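Long-range contacts in alpha-fucosidase GH29 (Fusarium graminearum, PDB 4PSR), which hydrolyses alpha-L-fucosidic linkages and probably removes alpha-1,6-linked fucose from the reducing-end N-acetylglucosamine of glycoprotein glycans: residues A[38-46]-A[309-317]; A[46-54]-A[67-78]. All blocks are in the same frame, centred on the assembly; numbering follows the deposited sequence. Where two conformers were deposited one is given.

Contact 1: residues A[38-46]-A[309-317]. With FUL (beta-L-fucopyranose), chain M.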
loop_
_atom_site.group_PDB
_atom_site.type_symbol
_atom_site.label_atom_id
_atom_site.label_comp_id
_atom_site.label_asym_id
_atom_site.label_seq_id
_atom_site.Cartn_x
_atom_site.Cartn_y
_atom_site.Cartn_z
ATOM N N PHE A 38 0.421 18.433 -13.386
ATOM C CA PHE A 38 0.589 17.337 -14.347
ATOM C C PHE A 38 -0.749 16.854 -14.881
ATOM O O PHE A 38 -0.797 16.178 -15.912
ATOM C CB PHE A 38 1.362 16.161 -13.730
ATOM C CG PHE A 38 0.836 15.715 -12.384
ATOM C CD1 PHE A 38 -0.318 14.923 -12.285
ATOM C CD2 PHE A 38 1.465 16.119 -11.223
ATOM C CE1 PHE A 38 -0.823 14.560 -11.038
ATOM C CE2 PHE A 38 0.964 15.738 -9.963
ATOM C CZ PHE A 38 -0.187 14.977 -9.894
ATOM N N THR A 39 -1.851 17.218 -14.216
ATOM C CA THR A 39 -3.179 16.850 -14.669
ATOM C C THR A 39 -3.714 17.811 -15.757
ATOM O O THR A 39 -4.689 17.498 -16.436
ATOM C CB THR A 39 -4.182 16.832 -13.472
ATOM O OG1 THR A 39 -3.601 16.123 -12.361
ATOM C CG2 THR A 39 -5.504 16.197 -13.856
ATOM N N THR A 40 -3.114 18.995 -15.861
ATOM C CA THR A 40 -3.675 20.056 -16.701
ATOM C C THR A 40 -3.968 19.599 -18.143
ATOM O O THR A 40 -5.058 19.859 -18.668
ATOM C CB THR A 40 -2.779 21.294 -16.725
ATOM O OG1 THR A 40 -2.354 21.633 -15.393
ATOM C CG2 THR A 40 -3.531 22.479 -17.311
ATOM N N ALA A 41 -3.028 18.876 -18.755
ATOM C CA ALA A 41 -3.227 18.418 -20.138
ATOM C C ALA A 41 -4.310 17.345 -20.275
ATOM O O ALA A 41 -4.885 17.144 -21.345
ATOM C CB ALA A 41 -1.938 17.915 -20.691
ATOM N N GLN A 42 -4.616 16.658 -19.175
ATOM C CA GLN A 42 -5.588 15.566 -19.176
ATOM C C GLN A 42 -5.333 14.604 -20.336
ATOM O O GLN A 42 -6.257 14.149 -21.001
ATOM C CB GLN A 42 -7.046 16.090 -19.195
ATOM C CG GLN A 42 -7.338 16.984 -17.949
ATOM C CD GLN A 42 -8.767 17.441 -17.795
ATOM O OE1 GLN A 42 -9.253 17.569 -16.670
ATOM N NE2 GLN A 42 -9.454 17.663 -18.897
ATOM N N TYR A 43 -4.062 14.258 -20.515
ATOM C CA TYR A 43 -3.639 13.415 -21.636
ATOM C C TYR A 43 -2.552 12.441 -21.230
ATOM O O TYR A 43 -1.619 12.829 -20.544
ATOM C CB TYR A 43 -3.138 14.277 -22.805
ATOM C CG TYR A 43 -2.948 13.480 -24.088
ATOM C CD1 TYR A 43 -4.046 13.202 -24.897
ATOM C CD2 TYR A 43 -1.708 12.981 -24.445
ATOM C CE1 TYR A 43 -3.909 12.465 -26.053
ATOM C CE2 TYR A 43 -1.558 12.244 -25.602
ATOM C CZ TYR A 43 -2.663 11.983 -26.381
ATOM O OH TYR A 43 -2.513 11.241 -27.556
ATOM N N ALA A 44 -2.732 11.176 -21.648
ATOM C CA ALA A 44 -1.777 10.069 -21.481
ATOM C C ALA A 44 -1.666 9.588 -20.012
ATOM O O ALA A 44 -2.189 8.542 -19.667
ATOM C CB ALA A 44 -0.415 10.430 -22.064
ATOM N N SER A 45 -0.963 10.346 -19.180
ATOM C CA SER A 45 -0.782 10.020 -17.774
ATOM C C SER A 45 -0.164 11.193 -17.050
ATOM O O SER A 45 0.121 12.242 -17.631
ATOM C CB SER A 45 0.130 8.805 -17.598
ATOM O OG SER A 45 1.452 9.146 -17.945
ATOM N N GLU A 46 0.027 10.998 -15.750
ATOM C CA GLU A 46 0.758 11.943 -14.929
ATOM C C GLU A 46 2.224 12.108 -15.334
ATOM O O GLU A 46 2.877 13.018 -14.842
ATOM C CB GLU A 46 0.650 11.552 -13.443
ATOM C CG GLU A 46 1.459 10.325 -13.012
ATOM C CD GLU A 46 0.994 8.979 -13.541
ATOM O OE1 GLU A 46 -0.162 8.828 -13.981
ATOM O OE2 GLU A 46 1.831 8.040 -13.501
ATOM N N SER A 309 -6.627 3.347 -16.457
ATOM C CA SER A 309 -5.737 4.001 -17.385
ATOM C C SER A 309 -4.440 4.370 -16.566
ATOM O O SER A 309 -3.750 3.473 -16.128
ATOM C CB SER A 309 -6.519 5.142 -18.076
ATOM O OG SER A 309 -7.716 4.630 -18.750
ATOM N N SER A 310 -4.136 5.660 -16.410
ATOM C CA SER A 310 -3.164 6.360 -15.534
ATOM C C SER A 310 -3.532 6.698 -14.066
ATOM O O SER A 310 -4.651 6.422 -13.659
ATOM C CB SER A 310 -2.799 7.610 -16.343
ATOM O OG SER A 310 -2.992 8.836 -15.706
ATOM N N TRP A 311 -2.604 7.243 -13.281
ATOM C CA TRP A 311 -2.871 7.677 -11.888
ATOM C C TRP A 311 -3.599 9.033 -11.856
ATOM O O TRP A 311 -4.265 9.370 -10.874
ATOM C CB TRP A 311 -1.583 7.738 -11.028
ATOM C CG TRP A 311 -0.887 6.422 -10.937
ATOM C CD1 TRP A 311 -0.041 5.895 -11.861
ATOM C CD2 TRP A 311 -0.973 5.455 -9.873
ATOM N NE1 TRP A 311 0.399 4.673 -11.456
ATOM C CE2 TRP A 311 -0.157 4.373 -10.237
ATOM C CE3 TRP A 311 -1.654 5.404 -8.646
ATOM C CZ2 TRP A 311 -0.006 3.248 -9.432
ATOM C CZ3 TRP A 311 -1.493 4.293 -7.837
ATOM C CH2 TRP A 311 -0.689 3.224 -8.239
ATOM N N SER A 312 -3.479 9.809 -12.925
ATOM C CA SER A 312 -4.068 11.148 -13.000
ATOM C C SER A 312 -5.148 11.173 -14.097
ATOM O O SER A 312 -5.103 10.417 -15.050
ATOM C CB SER A 312 -2.943 12.133 -13.281
ATOM O OG SER A 312 -3.401 13.455 -13.484
ATOM N N TYR A 313 -6.165 12.016 -13.924
ATOM C CA TYR A 313 -7.280 12.073 -14.847
ATOM C C TYR A 313 -6.841 12.384 -16.262
ATOM O O TYR A 313 -6.097 13.316 -16.488
ATOM C CB TYR A 313 -8.306 13.137 -14.385
ATOM C CG TYR A 313 -9.484 13.196 -15.316
ATOM C CD1 TYR A 313 -10.550 12.318 -15.149
ATOM C CD2 TYR A 313 -9.538 14.096 -16.376
ATOM C CE1 TYR A 313 -11.620 12.312 -16.027
ATOM C CE2 TYR A 313 -10.620 14.086 -17.248
ATOM C CZ TYR A 313 -11.645 13.182 -17.038
ATOM O OH TYR A 313 -12.736 13.149 -17.889
ATOM N N THR A 314 -7.377 11.618 -17.208
ATOM C CA THR A 314 -7.189 11.910 -18.626
ATOM C C THR A 314 -8.538 11.803 -19.327
ATOM O O THR A 314 -9.419 11.036 -18.922
ATOM C CB THR A 314 -6.173 10.922 -19.263
ATOM O OG1 THR A 314 -6.650 9.572 -19.147
ATOM C CG2 THR A 314 -4.809 11.021 -18.593
ATOM N N VAL A 315 -8.712 12.560 -20.409
ATOM C CA VAL A 315 -9.941 12.444 -21.178
ATOM C C VAL A 315 -10.052 11.037 -21.753
ATOM O O VAL A 315 -9.099 10.554 -22.357
ATOM C CB VAL A 315 -9.985 13.483 -22.295
ATOM C CG1 VAL A 315 -11.215 13.267 -23.166
ATOM C CG2 VAL A 315 -10.017 14.876 -21.699
ATOM N N GLY A 316 -11.184 10.387 -21.516
ATOM C CA GLY A 316 -11.392 9.020 -21.968
ATOM C C GLY A 316 -10.963 7.937 -20.974
ATOM O O GLY A 316 -11.031 6.754 -21.278
ATOM N N ILE A 317 -10.544 8.345 -19.785
ATOM C CA ILE A 317 -10.115 7.416 -18.738
ATOM C C ILE A 317 -11.153 6.324 -18.466
ATOM O O ILE A 317 -12.370 6.592 -18.446
ATOM C CB ILE A 317 -9.797 8.235 -17.456
ATOM C CG1 ILE A 317 -9.241 7.355 -16.343
ATOM C CG2 ILE A 317 -11.020 8.955 -16.965
ATOM C CD1 ILE A 317 -8.834 8.188 -15.101
HETATM C C1 FUL M . 5.358 5.526 -9.752
HETATM C C2 FUL M . 5.292 6.901 -10.386
HETATM O O2 FUL M . 6.270 7.070 -11.425
HETATM C C3 FUL M . 3.899 7.033 -10.942
HETATM O O3 FUL M . 3.792 8.266 -11.619
HETATM C C4 FUL M . 2.940 6.949 -9.782
HETATM O O4 FUL M . 3.149 8.060 -8.915
HETATM C C5 FUL M . 3.155 5.633 -9.046
HETATM C C6 FUL M . 2.285 5.497 -7.814
HETATM O O5 FUL M . 4.507 5.455 -8.633
HETATM O O1 FUL M . 6.667 5.313 -9.290
#
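Glu46 and Trp311 lie side by side where two loops of the barrel meet the fucose. A bend at chi2 (-69°) turns the carboxylate of Glu46 toward Trp311, nearly perpendicular to the indole. Glu46 OE1 takes the backbone N-H of Trp311 at 3.0 Å from above the carboxylate plane, while OE2 accepts from the fucose O3 hydroxyl at 2.7 Å and also bonds a glycerol, probably from the crystallisation liquor. C6 of the sugar rests over one face of the indole, 3.6 Å from Trp311 CZ2, so both loops line the sugar site. Behind this pair the packing is tight. Ser45 CB and Ser310 CB approach to 3.4 Å, closer than usual for two carbons, and Thr39 OG1 and Ser312 OG share a hydrogen bond of 2.9 Å beside the edge of the Phe38 ring. The far end is looser and more exposed: the Gln42 amide lies against the Tyr313 ring at CD2, planes 60° apart, with Gln42 OE1 bonded to Ala347 N, while Val315 N donates to Gln42 O at 3.0 Å. Residues 38-46 run between strand 29-33 and helix 48-51, Phe38 packing on Pro49 of that helix; residues 309-317 link strand 300-305 to helix 322-334.

Contact 2: residues A[46-54]-A[67-78]. With FUL (beta-L-fucopyranose), chain M.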
loop_
_atom_site.group_PDB
_atom_site.type_symbol
_atom_site.label_atom_id
_atom_site.label_comp_id
_atom_site.label_asym_id
_atom_site.label_seq_id
_atom_site.Cartn_x
_atom_site.Cartn_y
_atom_site.Cartn_z
ATOM N N GLU A 46 0.027 10.998 -15.750
ATOM C CA GLU A 46 0.758 11.943 -14.929
ATOM C C GLU A 46 2.224 12.108 -15.334
ATOM O O GLU A 46 2.877 13.018 -14.842
ATOM C CB GLU A 46 0.650 11.552 -13.443
ATOM C CG GLU A 46 1.459 10.325 -13.012
ATOM C CD GLU A 46 0.994 8.979 -13.541
ATOM O OE1 GLU A 46 -0.162 8.828 -13.981
ATOM O OE2 GLU A 46 1.831 8.040 -13.501
ATOM N N TRP A 47 2.743 11.232 -16.216
ATOM C CA TRP A 47 4.084 11.428 -16.790
ATOM C C TRP A 47 4.083 12.387 -17.986
ATOM O O TRP A 47 5.130 12.606 -18.577
ATOM C CB TRP A 47 4.766 10.094 -17.148
ATOM C CG TRP A 47 5.364 9.380 -15.960
ATOM C CD1 TRP A 47 4.924 9.389 -14.657
ATOM C CD2 TRP A 47 6.554 8.566 -15.968
ATOM N NE1 TRP A 47 5.770 8.635 -13.864
ATOM C CE2 TRP A 47 6.779 8.123 -14.648
ATOM C CE3 TRP A 47 7.441 8.161 -16.973
ATOM C CZ2 TRP A 47 7.874 7.312 -14.304
ATOM C CZ3 TRP A 47 8.528 7.354 -16.630
ATOM C CH2 TRP A 47 8.736 6.946 -15.314
ATOM N N TYR A 48 2.946 12.975 -18.322
ATOM C CA TYR A 48 2.897 13.945 -19.439
ATOM C C TYR A 48 3.996 15.004 -19.382
ATOM O O TYR A 48 4.579 15.308 -20.416
ATOM C CB TYR A 48 1.541 14.620 -19.516
ATOM C CG TYR A 48 1.358 15.479 -20.752
ATOM C CD1 TYR A 48 0.802 14.950 -21.903
ATOM C CD2 TYR A 48 1.693 16.823 -20.746
ATOM C CE1 TYR A 48 0.623 15.725 -23.042
ATOM C CE2 TYR A 48 1.531 17.596 -21.871
ATOM C CZ TYR A 48 0.963 17.049 -23.005
ATOM O OH TYR A 48 0.764 17.826 -24.131
ATOM N N PRO A 49 4.313 15.567 -18.201
ATOM C CA PRO A 49 5.370 16.590 -18.182
ATOM C C PRO A 49 6.711 16.095 -18.713
ATOM O O PRO A 49 7.487 16.907 -19.254
ATOM C CB PRO A 49 5.479 16.967 -16.694
ATOM C CG PRO A 49 4.162 16.557 -16.082
ATOM C CD PRO A 49 3.700 15.366 -16.865
ATOM N N ARG A 50 7.019 14.817 -18.483
ATOM C CA ARG A 50 8.243 14.195 -19.014
ATOM C C ARG A 50 8.081 13.868 -20.499
ATOM O O ARG A 50 8.950 14.212 -21.330
ATOM C CB ARG A 50 8.512 12.912 -18.236
ATOM C CG ARG A 50 9.322 11.821 -18.986
ATOM C CD ARG A 50 9.605 10.665 -18.039
ATOM N NE ARG A 50 10.332 9.543 -18.656
ATOM C CZ ARG A 50 11.646 9.537 -18.810
ATOM N NH1 ARG A 50 12.373 10.582 -18.476
ATOM N NH2 ARG A 50 12.236 8.465 -19.319
ATOM N N ASN A 51 6.991 13.201 -20.850
ATOM C CA ASN A 51 6.862 12.656 -22.203
ATOM C C ASN A 51 6.518 13.700 -23.266
ATOM O O ASN A 51 6.748 13.445 -24.444
ATOM C CB ASN A 51 5.855 11.499 -22.235
ATOM C CG ASN A 51 6.275 10.330 -21.378
ATOM O OD1 ASN A 51 5.612 10.007 -20.390
ATOM N ND2 ASN A 51 7.373 9.666 -21.749
ATOM N N MET A 52 5.979 14.856 -22.893
ATOM C CA MET A 52 5.692 15.908 -23.856
ATOM C C MET A 52 6.977 16.339 -24.591
ATOM O O MET A 52 6.899 16.899 -25.693
ATOM C CB MET A 52 5.024 17.122 -23.180
ATOM C CG MET A 52 5.865 17.783 -22.086
ATOM S SD MET A 52 5.190 19.360 -21.504
ATOM C CE MET A 52 5.850 20.492 -22.740
ATOM N N TYR A 53 8.126 16.124 -23.970
ATOM C CA TYR A 53 9.418 16.482 -24.559
ATOM C C TYR A 53 10.099 15.313 -25.281
ATOM O O TYR A 53 11.104 15.515 -25.951
ATOM C CB TYR A 53 10.368 16.945 -23.480
ATOM C CG TYR A 53 10.013 18.195 -22.715
ATOM C CD1 TYR A 53 10.251 19.452 -23.239
ATOM C CD2 TYR A 53 9.516 18.113 -21.410
ATOM C CE1 TYR A 53 9.988 20.604 -22.510
ATOM C CE2 TYR A 53 9.271 19.255 -20.668
ATOM C CZ TYR A 53 9.501 20.495 -21.222
ATOM O OH TYR A 53 9.269 21.648 -20.472
ATOM N N GLU A 54 9.602 14.103 -25.100
ATOM C CA GLU A 54 10.308 12.909 -25.578
ATOM C C GLU A 54 10.325 12.893 -27.111
ATOM O O GLU A 54 9.305 13.087 -27.731
ATOM C CB GLU A 54 9.622 11.648 -25.058
ATOM C CG GLU A 54 10.342 10.349 -25.398
ATOM C CD GLU A 54 9.577 9.140 -24.937
ATOM O OE1 GLU A 54 8.477 9.310 -24.366
ATOM O OE2 GLU A 54 10.081 8.013 -25.130
ATOM N N TYR A 67 -0.771 22.728 -28.284
ATOM C CA TYR A 67 -0.159 23.885 -27.625
ATOM C C TYR A 67 0.912 24.545 -28.481
ATOM O O TYR A 67 0.846 25.750 -28.766
ATOM C CB TYR A 67 0.440 23.456 -26.283
ATOM C CG TYR A 67 -0.564 22.789 -25.392
ATOM C CD1 TYR A 67 -1.577 23.518 -24.771
ATOM C CD2 TYR A 67 -0.540 21.406 -25.190
ATOM C CE1 TYR A 67 -2.533 22.890 -23.954
ATOM C CE2 TYR A 67 -1.488 20.785 -24.396
ATOM C CZ TYR A 67 -2.484 21.523 -23.777
ATOM O OH TYR A 67 -3.403 20.874 -22.988
ATOM N N GLY A 68 1.899 23.763 -28.885
ATOM C CA GLY A 68 2.994 24.251 -29.700
ATOM C C GLY A 68 4.165 23.328 -29.477
ATOM O O GLY A 68 4.119 22.472 -28.607
ATOM N N PRO A 69 5.235 23.478 -30.255
ATOM C CA PRO A 69 6.405 22.644 -29.974
ATOM C C PRO A 69 6.873 22.798 -28.521
ATOM O O PRO A 69 6.855 23.915 -28.012
ATOM C CB PRO A 69 7.460 23.157 -30.970
ATOM C CG PRO A 69 6.954 24.462 -31.452
ATOM C CD PRO A 69 5.477 24.459 -31.325
ATOM N N PRO A 70 7.275 21.695 -27.865
ATOM C CA PRO A 70 7.575 21.827 -26.433
ATOM C C PRO A 70 8.771 22.722 -26.141
ATOM O O PRO A 70 8.952 23.221 -25.031
ATOM C CB PRO A 70 7.854 20.392 -25.989
ATOM C CG PRO A 70 8.049 19.602 -27.230
ATOM C CD PRO A 70 7.247 20.289 -28.296
ATOM N N GLU A 71 9.623 22.931 -27.153
ATOM C CA GLU A 71 10.754 23.849 -27.003
ATOM C C GLU A 71 10.336 25.332 -26.893
ATOM O O GLU A 71 11.101 26.163 -26.374
ATOM C CB GLU A 71 11.736 23.665 -28.171
ATOM C CG GLU A 71 12.367 22.257 -28.271
ATOM C CD GLU A 71 11.462 21.200 -28.922
ATOM O OE1 GLU A 71 10.385 21.542 -29.440
ATOM O OE2 GLU A 71 11.855 20.015 -28.930
ATOM N N GLU A 72 9.143 25.652 -27.388
ATOM C CA GLU A 72 8.547 26.986 -27.257
ATOM C C GLU A 72 7.467 27.032 -26.155
ATOM O O GLU A 72 7.387 28.008 -25.414
ATOM C CB GLU A 72 7.932 27.429 -28.594
ATOM C CG GLU A 72 8.921 27.427 -29.785
ATOM C CD GLU A 72 8.256 27.776 -31.112
ATOM O OE1 GLU A 72 8.982 27.952 -32.114
ATOM O OE2 GLU A 72 7.010 27.865 -31.157
ATOM N N TRP A 73 6.649 25.985 -26.064
ATOM C CA TRP A 73 5.528 25.908 -25.112
ATOM C C TRP A 73 5.912 24.821 -24.112
ATOM O O TRP A 73 5.483 23.668 -24.218
ATOM C CB TRP A 73 4.245 25.550 -25.851
ATOM C CG TRP A 73 2.945 26.068 -25.271
ATOM C CD1 TRP A 73 2.184 27.058 -25.798
ATOM C CD2 TRP A 73 2.247 25.615 -24.088
ATOM N NE1 TRP A 73 1.052 27.248 -25.050
ATOM C CE2 TRP A 73 1.067 26.371 -23.990
ATOM C CE3 TRP A 73 2.499 24.628 -23.117
ATOM C CZ2 TRP A 73 0.145 26.197 -22.957
ATOM C CZ3 TRP A 73 1.564 24.455 -22.083
ATOM C CH2 TRP A 73 0.403 25.229 -22.024
ATOM N N GLY A 74 6.777 25.180 -23.170
ATOM C CA GLY A 74 7.306 24.224 -22.228
ATOM C C GLY A 74 6.339 23.891 -21.099
ATOM O O GLY A 74 5.281 24.526 -20.923
ATOM N N TYR A 75 6.714 22.888 -20.313
ATOM C CA TYR A 75 5.850 22.428 -19.226
ATOM C C TYR A 75 5.507 23.559 -18.249
ATOM O O TYR A 75 4.391 23.630 -17.723
ATOM C CB TYR A 75 6.493 21.254 -18.478
ATOM C CG TYR A 75 5.611 20.775 -17.342
ATOM C CD1 TYR A 75 4.371 20.225 -17.609
ATOM C CD2 TYR A 75 5.985 20.923 -16.024
ATOM C CE1 TYR A 75 3.529 19.843 -16.595
ATOM C CE2 TYR A 75 5.150 20.510 -14.993
ATOM C CZ TYR A 75 3.931 19.985 -15.293
ATOM O OH TYR A 75 3.035 19.545 -14.332
ATOM N N GLU A 76 6.447 24.464 -18.040
ATOM C CA GLU A 76 6.229 25.562 -17.116
ATOM C C GLU A 76 5.011 26.412 -17.497
ATOM O O GLU A 76 4.395 27.050 -16.632
ATOM C CB GLU A 76 7.487 26.432 -16.988
ATOM C CG GLU A 76 7.906 27.200 -18.241
ATOM C CD GLU A 76 8.746 26.415 -19.255
ATOM O OE1 GLU A 76 8.899 25.179 -19.175
ATOM O OE2 GLU A 76 9.269 27.084 -20.196
ATOM N N ASN A 77 4.623 26.420 -18.776
ATOM C CA ASN A 77 3.420 27.156 -19.177
ATOM C C ASN A 77 2.120 26.628 -18.534
ATOM O O ASN A 77 1.140 27.379 -18.411
ATOM C CB ASN A 77 3.230 27.137 -20.700
ATOM C CG ASN A 77 4.155 28.081 -21.446
ATOM O OD1 ASN A 77 5.032 28.737 -20.875
ATOM N ND2 ASN A 77 3.965 28.139 -22.762
ATOM N N PHE A 78 2.045 25.332 -18.202
ATOM C CA PHE A 78 0.853 24.825 -17.516
ATOM C C PHE A 78 0.702 25.449 -16.119
ATOM O O PHE A 78 -0.421 25.608 -15.622
ATOM C CB PHE A 78 0.876 23.300 -17.393
ATOM C CG PHE A 78 0.687 22.558 -18.699
ATOM C CD1 PHE A 78 -0.521 22.552 -19.363
ATOM C CD2 PHE A 78 1.729 21.828 -19.226
ATOM C CE1 PHE A 78 -0.671 21.825 -20.554
ATOM C CE2 PHE A 78 1.575 21.100 -20.388
ATOM C CZ PHE A 78 0.388 21.110 -21.051
HETATM C C1 FUL M . 5.358 5.526 -9.752
HETATM C C2 FUL M . 5.292 6.901 -10.386
HETATM O O2 FUL M . 6.270 7.070 -11.425
HETATM C C3 FUL M . 3.899 7.033 -10.942
HETATM O O3 FUL M . 3.792 8.266 -11.619
HETATM C C4 FUL M . 2.940 6.949 -9.782
HETATM O O4 FUL M . 3.149 8.060 -8.915
HETATM C C5 FUL M . 3.155 5.633 -9.046
HETATM C C6 FUL M . 2.285 5.497 -7.814
HETATM O O5 FUL M . 4.507 5.455 -8.633
HETATM O O1 FUL M . 6.667 5.313 -9.290
HETATM O O HOH W 1 10.778 23.849 -20.703
#
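Tyr53 OH is gripped by two partners: the backbone N-H of Tyr75 donates to it at 2.8 Å in a nearly straight bond of 171°, and a water lies 2.7 Å from the same Tyr53 OH. The same water donates to Glu76 OE1, so the phenol joins Tyr53 to residues 75 and 76 by a direct and a bridged route. Alongside, Pro49 lays its CB over the centre of the Tyr75 ring, 3.5 Å from the centroid, a CH-pi contact; beyond it Tyr75 OH bonds to Asp128. Both segments belong to the long excursion between the first two strands of the (beta/alpha)8 barrel, in which short helices and turns pack together. Here Met52 reaches across, its chain bent at chi3 (-84°): the sulfur stands at the edge of the Tyr75 ring in a Met-aromatic contact, and CE comes within 3.5 Å of Trp73 O. Pro70 fits against the Tyr53 ring through its CB, and the Tyr48 and Phe78 rings meet obliquely, with Tyr48 CE2 3.8 Å from Phe78 CZ. Near the beginning of 46-54, Trp47 NE1 donates to fucose O2 at 2.9 Å and more weakly to O3.

In the fold
The centres of contacts 1 and 2 are about 14 Å apart, and the two share Glu46. Along the chain the order is 38-46, 46-54, 67-78 and 309-317, so that, apart from the shared Glu46, both segments of contact 2 fall within the 262 residues that separate the two halves of contact 1. Contact 1 brings together the loops that follow strands 29-33 and 300-305, the first and seventh of the eight-stranded parallel barrel, whereas contact 2 folds the excursion after the first strand upon itself. They touch directly, with Thr40 against Phe78. Through Glu46, Trp47 and Trp311 the two contacts together supply part of the fucose-binding site.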